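Local coordinates for protein peptide amidase (Stenotrophomonas maltophilia, PDB 1M22) that probably hydrolyses amide bonds as a member of the amidase signature family of hydrolases, at residues Leu30-Leu35 and Asp57-Ala62; Glu24-Thr29 and Glu64-Arg69; Ala40-Gly45 and Arg49-Leu54. One frame throughout, in Å; residues are numbered along the deposited sequence.

All three contacts use helix 27-43, near the start of the chain, with about 10 Å between the centres of interactions 1 and 2, 15 Å between 1 and 3 and 24 Å between 2 and 3. Interaction 2 fastens the start of this helix to helix 58-70, interaction 1 packs the next turns against the same partner, and interaction 3 ties its far end to strand 51-54, an outermost strand of the eleven-stranded mixed sheet. Along the chain the pairs enclose one another, 2 outside 1 outside 3. Ala62 touches Ser27 and Thr28, and Leu35 meets Leu54. The contacts thus join helix, edge strand and helix at one sheet margin; interactions 1 and 2 lie away from the active site.

Interaction 1. Residues Leu30-Leu35 and Asp57-Ala62; sequences LTQAYL and DALKEA
Thr31 and Gln32 carry the 30-35 side of an antiparallel helix pair, meeting Ala58, Leu59 and Ala62; the axes of the two short segments come within 9.9 Å, at 158°. Helices 27-43 and 58-70 belong to the helical layer beside the mixed sheet of the amidase fold. Thr31 points at the partner helix between two alanines spaced one turn apart. Its chi1 of -65° puts OG1 beside the backbone N and leaves CG2 anti to it, 4.3 Å from Ala58 CB. The other branch, OG1, stands 3.5 Å from Ala62 CB; that hydroxyl is hydrogen-bonded to the carbonyl oxygen of Ser27 in its own helix, so it meets the methyl with its polar need already met. Val123 and Leu125 of strand 123-128 also touch Thr31, which therefore packs its helix on that strand too. Gln32, one residue on, lies at the exposed margin, and its extended chain crosses Leu59 at a slant. Further along, Leu35 points toward helix 58-70 as well but stays just beyond close contact. The grip here is therefore van der Waals packing, extending to the exposed edge, where Gln32 CG and Leu59 CD1 are 3.9 Å apart.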
ATOM      1  N   LEU A  30       8.413  16.099 -16.805  1.00  9.77           N
ATOM      2  CA  LEU A  30       7.839  15.668 -15.534  1.00  9.48           C
ATOM      3  C   LEU A  30       8.738  14.631 -14.861  1.00  9.21           C
ATOM      4  O   LEU A  30       9.028  14.725 -13.664  1.00  9.29           O
ATOM      5  CB  LEU A  30       6.443  15.089 -15.775  1.00 10.61           C
ATOM      6  CG  LEU A  30       5.624  14.639 -14.563  1.00 10.80           C
ATOM      7  CD1 LEU A  30       5.477  15.780 -13.566  1.00 11.58           C
ATOM      8  CD2 LEU A  30       4.258  14.171 -15.041  1.00 11.81           C
ATOM      9  N   THR A  31       9.189  13.655 -15.641  1.00  8.00           N
ATOM     10  CA  THR A  31      10.055  12.603 -15.131  1.00  9.07           C
ATOM     11  C   THR A  31      11.368  13.162 -14.586  1.00  8.77           C
ATOM     12  O   THR A  31      11.786  12.811 -13.480  1.00 10.03           O
ATOM     13  CB  THR A  31      10.343  11.560 -16.233  1.00  8.76           C
ATOM     14  OG1 THR A  31       9.119  10.901 -16.584  1.00  9.52           O
ATOM     15  CG2 THR A  31      11.350  10.526 -15.756  1.00 10.53           C
ATOM     16  N   GLN A  32      12.017  14.036 -15.347  1.00  9.14           N
ATOM     17  CA  GLN A  32      13.274  14.601 -14.882  1.00  9.38           C
ATOM     18  C   GLN A  32      13.071  15.491 -13.658  1.00  8.41           C
ATOM     19  O   GLN A  32      13.958  15.596 -12.812  1.00  9.64           O
ATOM     20  CB  GLN A  32      13.968  15.365 -16.016  1.00 10.68           C
ATOM     21  CG  GLN A  32      14.285  14.469 -17.210  1.00 15.75           C
ATOM     22  CD  GLN A  32      15.381  15.018 -18.103  1.00 17.51           C
ATOM     23  OE1 GLN A  32      16.563  14.727 -17.907  1.00 20.05           O
ATOM     24  NE2 GLN A  32      14.996  15.817 -19.087  1.00 19.19           N
ATOM     25  N   ALA A  33      11.904  16.122 -13.554  1.00  8.11           N
ATOM     26  CA  ALA A  33      11.611  16.972 -12.404  1.00  8.89           C
ATOM     27  C   ALA A  33      11.558  16.110 -11.143  1.00  9.45           C
ATOM     28  O   ALA A  33      12.102  16.482 -10.106  1.00  9.80           O
ATOM     29  CB  ALA A  33      10.289  17.692 -12.598  1.00 10.57           C
ATOM     30  N   TYR A  34      10.899  14.958 -11.229  1.00  8.76           N
ATOM     31  CA  TYR A  34      10.824  14.070 -10.079  1.00  8.63           C
ATOM     32  C   TYR A  34      12.208  13.526  -9.725  1.00  9.46           C
ATOM     33  O   TYR A  34      12.565  13.445  -8.550  1.00  9.19           O
ATOM     34  CB  TYR A  34       9.866  12.905 -10.353  1.00  9.09           C
ATOM     35  CG  TYR A  34       8.400  13.264 -10.249  1.00  7.39           C
ATOM     36  CD1 TYR A  34       7.884  13.860  -9.096  1.00  7.09           C
ATOM     37  CD2 TYR A  34       7.517  12.966 -11.286  1.00  8.20           C
ATOM     38  CE1 TYR A  34       6.524  14.148  -8.976  1.00  7.78           C
ATOM     39  CE2 TYR A  34       6.155  13.248 -11.175  1.00  7.27           C
ATOM     40  CZ  TYR A  34       5.665  13.837 -10.020  1.00  7.48           C
ATOM     41  OH  TYR A  34       4.318  14.099  -9.897  1.00  9.81           O
ATOM     42  N   LEU A  35      12.991  13.163 -10.741  1.00  8.46           N
ATOM     43  CA  LEU A  35      14.328  12.628 -10.500  1.00 10.12           C
ATOM     44  C   LEU A  35      15.211  13.654  -9.799  1.00 10.31           C
ATOM     45  O   LEU A  35      16.001  13.306  -8.919  1.00 10.91           O
ATOM     46  CB  LEU A  35      14.969  12.181 -11.817  1.00 10.93           C
ATOM     47  CG  LEU A  35      14.344  10.928 -12.442  1.00 11.35           C
ATOM     48  CD1 LEU A  35      14.947  10.677 -13.815  1.00 11.13           C
ATOM     49  CD2 LEU A  35      14.570   9.731 -11.524  1.00 12.36           C
ATOM     50  N   ASP A  57      16.255   3.194 -17.104  1.00 12.65           N
ATOM     51  CA  ASP A  57      15.516   3.441 -18.337  1.00 13.10           C
ATOM     52  C   ASP A  57      14.346   4.408 -18.179  1.00 11.47           C
ATOM     53  O   ASP A  57      13.524   4.532 -19.085  1.00 12.04           O
ATOM     54  CB  ASP A  57      14.976   2.130 -18.916  1.00 15.29           C
ATOM     55  CG  ASP A  57      16.074   1.172 -19.324  1.00 19.35           C
ATOM     56  OD1 ASP A  57      17.161   1.639 -19.722  1.00 19.40           O
ATOM     57  OD2 ASP A  57      15.840  -0.054 -19.264  1.00 21.09           O
ATOM     58  N   ALA A  58      14.271   5.100 -17.045  1.00 10.56           N
ATOM     59  CA  ALA A  58      13.170   6.033 -16.807  1.00 10.22           C
ATOM     60  C   ALA A  58      13.049   7.100 -17.890  1.00 10.35           C
ATOM     61  O   ALA A  58      11.965   7.324 -18.428  1.00 10.04           O
ATOM     62  CB  ALA A  58      13.326   6.695 -15.447  1.00 11.79           C
ATOM     63  N   LEU A  59      14.160   7.759 -18.206  1.00 10.35           N
ATOM     64  CA  LEU A  59      14.153   8.805 -19.223  1.00 10.41           C
ATOM     65  C   LEU A  59      13.810   8.241 -20.598  1.00  9.76           C
ATOM     66  O   LEU A  59      13.075   8.862 -21.367  1.00 10.76           O
ATOM     67  CB  LEU A  59      15.512   9.508 -19.269  1.00 11.15           C
ATOM     68  CG  LEU A  59      15.622  10.667 -20.265  1.00 13.73           C
ATOM     69  CD1 LEU A  59      14.560  11.716 -19.957  1.00 14.91           C
ATOM     70  CD2 LEU A  59      17.016  11.270 -20.188  1.00 14.75           C
ATOM     71  N   LYS A  60      14.347   7.063 -20.900  1.00 10.53           N
ATOM     72  CA  LYS A  60      14.081   6.408 -22.175  1.00 12.03           C
ATOM     73  C   LYS A  60      12.584   6.135 -22.308  1.00 11.37           C
ATOM     74  O   LYS A  60      11.989   6.387 -23.357  1.00 11.64           O
ATOM     75  CB  LYS A  60      14.857   5.090 -22.266  1.00 14.89           C
ATOM     76  CG  LYS A  60      14.599   4.302 -23.547  1.00 19.04           C
ATOM     77  CD  LYS A  60      15.425   3.024 -23.602  1.00 24.36           C
ATOM     78  CE  LYS A  60      14.997   2.028 -22.538  1.00 28.05           C
ATOM     79  NZ  LYS A  60      13.592   1.575 -22.734  1.00 31.56           N
ATOM     80  N   GLU A  61      11.986   5.622 -21.237  1.00 10.69           N
ATOM     81  CA  GLU A  61      10.559   5.320 -21.227  1.00 10.42           C
ATOM     82  C   GLU A  61       9.736   6.591 -21.422  1.00  9.18           C
ATOM     83  O   GLU A  61       8.812   6.621 -22.236  1.00  9.63           O
ATOM     84  CB  GLU A  61      10.173   4.640 -19.905  1.00 11.33           C
ATOM     85  CG  GLU A  61      10.583   3.170 -19.821  1.00 14.17           C
ATOM     86  CD  GLU A  61      10.308   2.541 -18.457  1.00 16.04           C
ATOM     87  OE1 GLU A  61       9.227   2.788 -17.874  1.00 19.37           O
ATOM     88  OE2 GLU A  61      11.171   1.780 -17.974  1.00 17.00           O
ATOM     89  N   ALA A  62      10.078   7.642 -20.683  1.00  8.73           N
ATOM     90  CA  ALA A  62       9.363   8.907 -20.793  1.00  8.55           C
ATOM     91  C   ALA A  62       9.450   9.463 -22.216  1.00  8.69           C
ATOM     92  O   ALA A  62       8.457   9.939 -22.768  1.00  9.88           O
ATOM     93  CB  ALA A  62       9.929   9.916 -19.795  1.00  8.10           C
TER

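Interaction 2. Residues Glu24-Thr29 and Glu64-Arg69; sequences ELDSTT and ERDRER
Asp66 reaches from helix 58-70 to the first turn of helix 27-43 and takes up two of its backbone N-H groups, an arrangement that adds a carboxylate from another helix to an N-terminus already capped by its own Asp26. The tight part is this buried carboxylate. Ser27 N gives a 2.8 Å bond to Asp66 OD1 at its syn lone pair, and Thr28 N gives one of 3.0 Å to Asp66 OD2, also on the syn side but 20° out of the plane. With one oxygen on each N-H, the group is held against rotation, and the helix dipole would probably help to stabilise its negative charge. Asp26 is the N-cap: chi1 of 52° sets its CG between its backbone N and carbonyl carbon, and Asp26 OD1 accepts 2.8 Å from Thr29 N as well as a short bond from Thr29 OG1. The two carboxylates, with planes 49° apart, approach to 4.0 Å between Asp26 OD1 and Asp66 OD2, like charges that the surrounding N-H donors probably help to offset. Ser27 OG turns to another partner, the carbonyl oxygen of Gly80.

Arg65, which packs on Val123 of strand 123-128, grips Glu68 side-on, one nitrogen to each oxygen, and Glu68 OE2 has a second partner in Arg75. The solvent side is looser: on exposed Arg67, NE and NH2 both approach a single oxygen from the same face of its carboxylate, the closer bond being 2.9 Å from Arg67 NH2 to Glu64 OE1.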
ATOM      1  N   GLU A  24       1.400  21.478 -22.884  1.00 18.68           N
ATOM      2  CA  GLU A  24       2.083  22.394 -21.977  1.00 18.85           C
ATOM      3  C   GLU A  24       3.075  21.670 -21.075  1.00 17.25           C
ATOM      4  O   GLU A  24       3.780  22.293 -20.282  1.00 19.11           O
ATOM      5  CB  GLU A  24       1.069  23.145 -21.113  1.00 22.75           C
ATOM      6  CG  GLU A  24       0.152  24.065 -21.896  1.00 29.31           C
ATOM      7  CD  GLU A  24      -0.648  24.986 -20.998  1.00 33.16           C
ATOM      8  OE1 GLU A  24      -0.028  25.806 -20.288  1.00 36.19           O
ATOM      9  OE2 GLU A  24      -1.893  24.889 -21.001  1.00 36.75           O
ATOM     10  N   LEU A  25       3.126  20.351 -21.210  1.00 15.34           N
ATOM     11  CA  LEU A  25       4.020  19.526 -20.408  1.00 13.98           C
ATOM     12  C   LEU A  25       4.248  18.205 -21.125  1.00 13.27           C
ATOM     13  O   LEU A  25       3.371  17.724 -21.838  1.00 15.44           O
ATOM     14  CB  LEU A  25       3.386  19.245 -19.036  1.00 12.02           C
ATOM     15  CG  LEU A  25       4.109  18.301 -18.067  1.00 13.08           C
ATOM     16  CD1 LEU A  25       5.409  18.937 -17.606  1.00 12.58           C
ATOM     17  CD2 LEU A  25       3.212  18.010 -16.872  1.00 14.07           C
ATOM     18  N   ASP A  26       5.434  17.634 -20.970  1.00 13.64           N
ATOM     19  CA  ASP A  26       5.693  16.332 -21.567  1.00 13.46           C
ATOM     20  C   ASP A  26       6.239  15.402 -20.497  1.00 11.75           C
ATOM     21  O   ASP A  26       6.671  15.844 -19.428  1.00 12.01           O
ATOM     22  CB  ASP A  26       6.648  16.411 -22.762  1.00 16.89           C
ATOM     23  CG  ASP A  26       7.924  17.138 -22.452  1.00 17.54           C
ATOM     24  OD1 ASP A  26       8.464  16.974 -21.339  1.00 18.74           O
ATOM     25  OD2 ASP A  26       8.400  17.869 -23.344  1.00 21.98           O
ATOM     26  N   SER A  27       6.209  14.109 -20.784  1.00  9.12           N
ATOM     27  CA  SER A  27       6.663  13.118 -19.826  1.00 10.11           C
ATOM     28  C   SER A  27       8.122  13.266 -19.412  1.00  9.83           C
ATOM     29  O   SER A  27       8.451  13.082 -18.241  1.00 10.21           O
ATOM     30  CB  SER A  27       6.418  11.714 -20.373  1.00  9.34           C
ATOM     31  OG  SER A  27       6.646  10.746 -19.361  1.00  9.91           O
ATOM     32  N   THR A  28       9.002  13.605 -20.350  1.00  9.50           N
ATOM     33  CA  THR A  28      10.409  13.741 -19.994  1.00 10.02           C
ATOM     34  C   THR A  28      10.639  14.882 -19.003  1.00  9.43           C
ATOM     35  O   THR A  28      11.451  14.760 -18.087  1.00 10.67           O
ATOM     36  CB  THR A  28      11.307  13.936 -21.241  1.00 10.23           C
ATOM     37  OG1 THR A  28      10.848  15.058 -22.002  1.00 11.76           O
ATOM     38  CG2 THR A  28      11.277  12.693 -22.113  1.00 10.74           C
ATOM     39  N   THR A  29       9.918  15.985 -19.171  1.00 10.08           N
ATOM     40  CA  THR A  29      10.063  17.118 -18.263  1.00  9.67           C
ATOM     41  C   THR A  29       9.584  16.723 -16.866  1.00  9.48           C
ATOM     42  O   THR A  29      10.260  16.972 -15.866  1.00 10.95           O
ATOM     43  CB  THR A  29       9.246  18.335 -18.751  1.00 11.32           C
ATOM     44  OG1 THR A  29       9.736  18.754 -20.032  1.00 14.40           O
ATOM     45  CG2 THR A  29       9.366  19.490 -17.774  1.00 13.15           C
ATOM     46  N   GLU A  64       9.903   7.816 -24.960  1.00  9.83           N
ATOM     47  CA  GLU A  64       9.145   6.984 -25.882  1.00 11.49           C
ATOM     48  C   GLU A  64       7.662   7.328 -25.762  1.00 11.76           C
ATOM     49  O   GLU A  64       6.948   7.373 -26.762  1.00 12.78           O
ATOM     50  CB  GLU A  64       9.378   5.501 -25.581  1.00 12.81           C
ATOM     51  CG  GLU A  64       8.880   4.556 -26.669  1.00 17.53           C
ATOM     52  CD  GLU A  64       9.480   4.858 -28.033  1.00 21.12           C
ATOM     53  OE1 GLU A  64      10.713   5.041 -28.117  1.00 24.02           O
ATOM     54  OE2 GLU A  64       8.718   4.905 -29.023  1.00 24.80           O
ATOM     55  N   ARG A  65       7.195   7.576 -24.539  1.00 11.00           N
ATOM     56  CA  ARG A  65       5.794   7.933 -24.347  1.00  9.95           C
ATOM     57  C   ARG A  65       5.522   9.268 -25.045  1.00 10.05           C
ATOM     58  O   ARG A  65       4.452   9.466 -25.615  1.00 10.72           O
ATOM     59  CB  ARG A  65       5.439   8.059 -22.859  1.00 11.07           C
ATOM     60  CG  ARG A  65       5.705   6.824 -21.981  1.00 11.57           C
ATOM     61  CD  ARG A  65       4.907   5.561 -22.298  1.00 14.37           C
ATOM     62  NE  ARG A  65       5.439   4.840 -23.415  1.00 15.97           N
ATOM     63  CZ  ARG A  65       6.215   3.767 -23.525  1.00 15.22           C
ATOM     64  NH1 ARG A  65       6.712   3.039 -22.530  1.00 17.47           N
ATOM     65  NH2 ARG A  65       6.505   3.446 -24.768  1.00 16.41           N
ATOM     66  N   ASP A  66       6.488  10.182 -24.997  1.00 10.05           N
ATOM     67  CA  ASP A  66       6.314  11.473 -25.653  1.00 10.42           C
ATOM     68  C   ASP A  66       6.305  11.317 -27.174  1.00 11.43           C
ATOM     69  O   ASP A  66       5.540  11.991 -27.863  1.00 11.97           O
ATOM     70  CB  ASP A  66       7.406  12.464 -25.230  1.00 10.41           C
ATOM     71  CG  ASP A  66       7.207  12.986 -23.813  1.00 12.24           C
ATOM     72  OD1 ASP A  66       6.051  12.980 -23.332  1.00 13.02           O
ATOM     73  OD2 ASP A  66       8.202  13.417 -23.188  1.00 13.68           O
ATOM     74  N   ARG A  67       7.152  10.436 -27.702  1.00 11.15           N
ATOM     75  CA  ARG A  67       7.172  10.213 -29.144  1.00 12.13           C
ATOM     76  C   ARG A  67       5.818   9.642 -29.569  1.00 13.02           C
ATOM     77  O   ARG A  67       5.253  10.048 -30.588  1.00 13.69           O
ATOM     78  CB  ARG A  67       8.301   9.251 -29.535  1.00 12.96           C
ATOM     79  CG  ARG A  67       9.675   9.918 -29.654  1.00 13.79           C
ATOM     80  CD  ARG A  67      10.722   8.960 -30.219  1.00 15.95           C
ATOM     81  NE  ARG A  67      11.187   7.985 -29.235  1.00 17.02           N
ATOM     82  CZ  ARG A  67      12.095   8.238 -28.297  1.00 15.93           C
ATOM     83  NH1 ARG A  67      12.653   9.439 -28.207  1.00 15.06           N
ATOM     84  NH2 ARG A  67      12.445   7.287 -27.445  1.00 16.53           N
ATOM     85  N   GLU A  68       5.291   8.712 -28.779  1.00 11.63           N
ATOM     86  CA  GLU A  68       3.995   8.111 -29.084  1.00 12.30           C
ATOM     87  C   GLU A  68       2.912   9.185 -29.065  1.00 14.09           C
ATOM     88  O   GLU A  68       2.033   9.206 -29.927  1.00 14.26           O
ATOM     89  CB  GLU A  68       3.660   7.010 -28.071  1.00 13.61           C
ATOM     90  CG  GLU A  68       4.626   5.835 -28.100  1.00 12.50           C
ATOM     91  CD  GLU A  68       4.366   4.821 -27.001  1.00 15.42           C
ATOM     92  OE1 GLU A  68       3.777   5.195 -25.962  1.00 15.42           O
ATOM     93  OE2 GLU A  68       4.766   3.650 -27.166  1.00 15.66           O
ATOM     94  N   ARG A  69       2.976  10.083 -28.086  1.00 12.23           N
ATOM     95  CA  ARG A  69       1.992  11.153 -27.990  1.00 14.21           C
ATOM     96  C   ARG A  69       2.052  12.035 -29.236  1.00 14.87           C
ATOM     97  O   ARG A  69       1.022  12.352 -29.830  1.00 17.39           O
ATOM     98  CB  ARG A  69       2.235  12.004 -26.740  1.00 14.60           C
ATOM     99  CG  ARG A  69       1.201  13.108 -26.534  1.00 14.80           C
ATOM    100  CD  ARG A  69       1.501  13.938 -25.292  1.00 16.13           C
ATOM    101  NE  ARG A  69       1.377  13.169 -24.054  1.00 13.95           N
ATOM    102  CZ  ARG A  69       0.227  12.915 -23.435  1.00 14.66           C
ATOM    103  NH1 ARG A  69      -0.920  13.365 -23.926  1.00 15.60           N
ATOM    104  NH2 ARG A  69       0.228  12.211 -22.312  1.00 13.90           N
TER

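Interaction 3. Residues Ala40-Gly45 and Arg49-Leu54; sequences ALDRTG and RAVIEL
Asp42 has by far the most surface buried here, its carboxylate reaching from the end of helix 27-43 to the backbone N-H groups of Ala50 and Val51. Its CG lies anti to the backbone N, chi1 -151°, which carries the carboxylate over to the returning chain. There the two oxygens divide the work: Asp42 OD2 takes a short 2.6 Å bond from Ala50 N on its syn lone pair, and Asp42 OD1 accepts from Val51 N at 2.8 Å, on the syn side but 31° out of the carboxylate plane. A water adds a further donor to OD1 and also donates to Val51 O, so it bridges the aspartate to the same residue's carbonyl. Three hydrogen bonds thus grip a buried carboxylate, and the N-H groups around it would probably favour its charged form. The site is the short loop connecting helix 27-43 to strand 51-54, an outermost strand of the mixed sheet, which pairs with strand 123-128 and has a classic beta bulge at Ile52 and Glu53 facing Lys127. Arg49, second in buried area, contributes mainly its backbone: its side chain starts away from Asp42, while Arg49 N donates in the carbonyl plane, on a lone pair, to Asp42 O at 3.1 Å. Val51 also rests its CB against the carboxylate, 3.4 Å from Asp42 OD1.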
ATOM      1  N   ALA A  40      17.512  15.633  -4.533  1.00 12.04           N
ATOM      2  CA  ALA A  40      17.584  16.689  -3.525  1.00 12.88           C
ATOM      3  C   ALA A  40      16.987  16.384  -2.151  1.00 13.79           C
ATOM      4  O   ALA A  40      17.416  16.961  -1.151  1.00 14.35           O
ATOM      5  CB  ALA A  40      16.949  17.961  -4.078  1.00 13.84           C
ATOM      6  N   LEU A  41      16.010  15.486  -2.088  1.00 11.27           N
ATOM      7  CA  LEU A  41      15.358  15.176  -0.817  1.00 11.32           C
ATOM      8  C   LEU A  41      15.514  13.746  -0.330  1.00 11.09           C
ATOM      9  O   LEU A  41      15.473  13.484   0.871  1.00 10.19           O
ATOM     10  CB  LEU A  41      13.862  15.481  -0.915  1.00 12.71           C
ATOM     11  CG  LEU A  41      13.432  16.923  -1.170  1.00 13.87           C
ATOM     12  CD1 LEU A  41      11.925  16.973  -1.384  1.00 15.43           C
ATOM     13  CD2 LEU A  41      13.842  17.797   0.007  1.00 15.67           C
ATOM     14  N   ASP A  42      15.679  12.816  -1.259  1.00 11.87           N
ATOM     15  CA  ASP A  42      15.788  11.415  -0.889  1.00 11.99           C
ATOM     16  C   ASP A  42      17.213  10.938  -0.666  1.00 12.51           C
ATOM     17  O   ASP A  42      17.493  10.220   0.298  1.00 12.80           O
ATOM     18  CB  ASP A  42      15.117  10.556  -1.959  1.00 14.05           C
ATOM     19  CG  ASP A  42      14.569   9.273  -1.398  1.00 13.69           C
ATOM     20  OD1 ASP A  42      15.132   8.201  -1.698  1.00 15.30           O
ATOM     21  OD2 ASP A  42      13.577   9.350  -0.643  1.00 16.52           O
ATOM     22  N   ARG A  43      18.111  11.342  -1.559  1.00 14.97           N
ATOM     23  CA  ARG A  43      19.512  10.947  -1.472  1.00 18.73           C
ATOM     24  C   ARG A  43      20.341  11.947  -0.666  1.00 20.29           C
ATOM     25  O   ARG A  43      21.313  11.569  -0.012  1.00 23.24           O
ATOM     26  CB  ARG A  43      20.091  10.791  -2.881  1.00 21.92           C
ATOM     27  CG  ARG A  43      21.516  10.272  -2.920  1.00 28.03           C
ATOM     28  CD  ARG A  43      21.920   9.917  -4.341  1.00 31.26           C
ATOM     29  NE  ARG A  43      21.731  11.037  -5.257  1.00 34.67           N
ATOM     30  CZ  ARG A  43      21.960  10.982  -6.564  1.00 36.90           C
ATOM     31  NH1 ARG A  43      22.390   9.856  -7.118  1.00 38.56           N
ATOM     32  NH2 ARG A  43      21.757  12.053  -7.319  1.00 37.63           N
ATOM     33  N   THR A  44      19.958  13.220  -0.719  1.00 17.80           N
ATOM     34  CA  THR A  44      20.661  14.264   0.023  1.00 18.30           C
ATOM     35  C   THR A  44      19.657  15.060   0.853  1.00 17.33           C
ATOM     36  O   THR A  44      18.513  14.642   1.011  1.00 14.43           O
ATOM     37  CB  THR A  44      21.419  15.224  -0.927  1.00 18.94           C
ATOM     38  OG1 THR A  44      20.484  15.945  -1.739  1.00 19.39           O
ATOM     39  CG2 THR A  44      22.364  14.441  -1.827  1.00 20.08           C
ATOM     40  N   GLY A  45      20.076  16.204   1.382  1.00 16.59           N
ATOM     41  CA  GLY A  45      19.174  17.002   2.194  1.00 15.49           C
ATOM     42  C   GLY A  45      18.660  16.196   3.374  1.00 14.81           C
ATOM     43  O   GLY A  45      19.458  15.625   4.116  1.00 15.31           O
ATOM     44  N   ARG A  49      15.370   8.636   1.983  1.00  7.62           N
ATOM     45  CA  ARG A  49      15.675   7.265   1.585  1.00  8.17           C
ATOM     46  C   ARG A  49      14.432   6.452   1.240  1.00  8.20           C
ATOM     47  O   ARG A  49      14.312   5.275   1.596  1.00  9.07           O
ATOM     48  CB  ARG A  49      16.484   6.549   2.668  1.00  9.96           C
ATOM     49  CG  ARG A  49      17.817   7.218   2.959  1.00 14.71           C
ATOM     50  CD  ARG A  49      18.845   6.219   3.452  1.00 19.73           C
ATOM     51  NE  ARG A  49      19.340   5.386   2.361  1.00 27.06           N
ATOM     52  CZ  ARG A  49      20.347   4.525   2.473  1.00 27.65           C
ATOM     53  NH1 ARG A  49      20.971   4.378   3.634  1.00 30.46           N
ATOM     54  NH2 ARG A  49      20.734   3.816   1.422  1.00 26.88           N
ATOM     55  N   ALA A  50      13.506   7.084   0.530  1.00  7.90           N
ATOM     56  CA  ALA A  50      12.285   6.405   0.116  1.00  7.47           C
ATOM     57  C   ALA A  50      12.538   5.553  -1.128  1.00  6.36           C
ATOM     58  O   ALA A  50      11.879   4.533  -1.335  1.00  7.61           O
ATOM     59  CB  ALA A  50      11.195   7.425  -0.172  1.00  8.16           C
ATOM     60  N   VAL A  51      13.495   5.972  -1.949  1.00  7.23           N
ATOM     61  CA  VAL A  51      13.818   5.277  -3.190  1.00  8.11           C
ATOM     62  C   VAL A  51      15.067   4.417  -3.044  1.00  8.55           C
ATOM     63  O   VAL A  51      16.167   4.931  -2.831  1.00 10.66           O
ATOM     64  CB  VAL A  51      14.018   6.297  -4.331  1.00  8.82           C
ATOM     65  CG1 VAL A  51      14.347   5.580  -5.624  1.00  9.65           C
ATOM     66  CG2 VAL A  51      12.756   7.130  -4.498  1.00  9.08           C
ATOM     67  N   ILE A  52      14.894   3.106  -3.172  1.00  7.56           N
ATOM     68  CA  ILE A  52      15.997   2.166  -3.025  1.00  8.98           C
ATOM     69  C   ILE A  52      16.786   1.963  -4.325  1.00 10.06           C
ATOM     70  O   ILE A  52      17.973   1.635  -4.288  1.00 10.49           O
ATOM     71  CB  ILE A  52      15.463   0.814  -2.457  1.00  7.96           C
ATOM     72  CG1 ILE A  52      16.626  -0.082  -2.033  1.00 10.93           C
ATOM     73  CG2 ILE A  52      14.566   0.128  -3.479  1.00  9.34           C
ATOM     74  CD1 ILE A  52      16.188  -1.331  -1.282  1.00 10.72           C
ATOM     75  N   GLU A  53      16.142   2.169  -5.471  1.00  9.07           N
ATOM     76  CA  GLU A  53      16.829   2.026  -6.754  1.00  9.01           C
ATOM     77  C   GLU A  53      16.114   2.794  -7.851  1.00  9.40           C
ATOM     78  O   GLU A  53      14.892   2.728  -7.973  1.00 10.58           O
ATOM     79  CB  GLU A  53      16.941   0.550  -7.170  1.00  9.35           C
ATOM     80  CG  GLU A  53      17.861   0.334  -8.382  1.00 11.98           C
ATOM     81  CD  GLU A  53      17.893  -1.103  -8.892  1.00 15.58           C
ATOM     82  OE1 GLU A  53      17.395  -2.011  -8.198  1.00 15.62           O
ATOM     83  OE2 GLU A  53      18.432  -1.322  -9.999  1.00 17.76           O
ATOM     84  N   LEU A  54      16.878   3.529  -8.649  1.00  9.24           N
ATOM     85  CA  LEU A  54      16.305   4.285  -9.753  1.00  9.82           C
ATOM     86  C   LEU A  54      16.278   3.398 -10.987  1.00  9.89           C
ATOM     87  O   LEU A  54      17.114   2.507 -11.142  1.00 11.82           O
ATOM     88  CB  LEU A  54      17.146   5.529 -10.049  1.00 11.89           C
ATOM     89  CG  LEU A  54      17.162   6.624  -8.982  1.00 14.93           C
ATOM     90  CD1 LEU A  54      18.185   7.686  -9.352  1.00 18.57           C
ATOM     91  CD2 LEU A  54      15.775   7.234  -8.858  1.00 16.20           C
TER
HETATM   92  O   HOH W   1      17.297   7.530  -2.766  1.00 25.73           O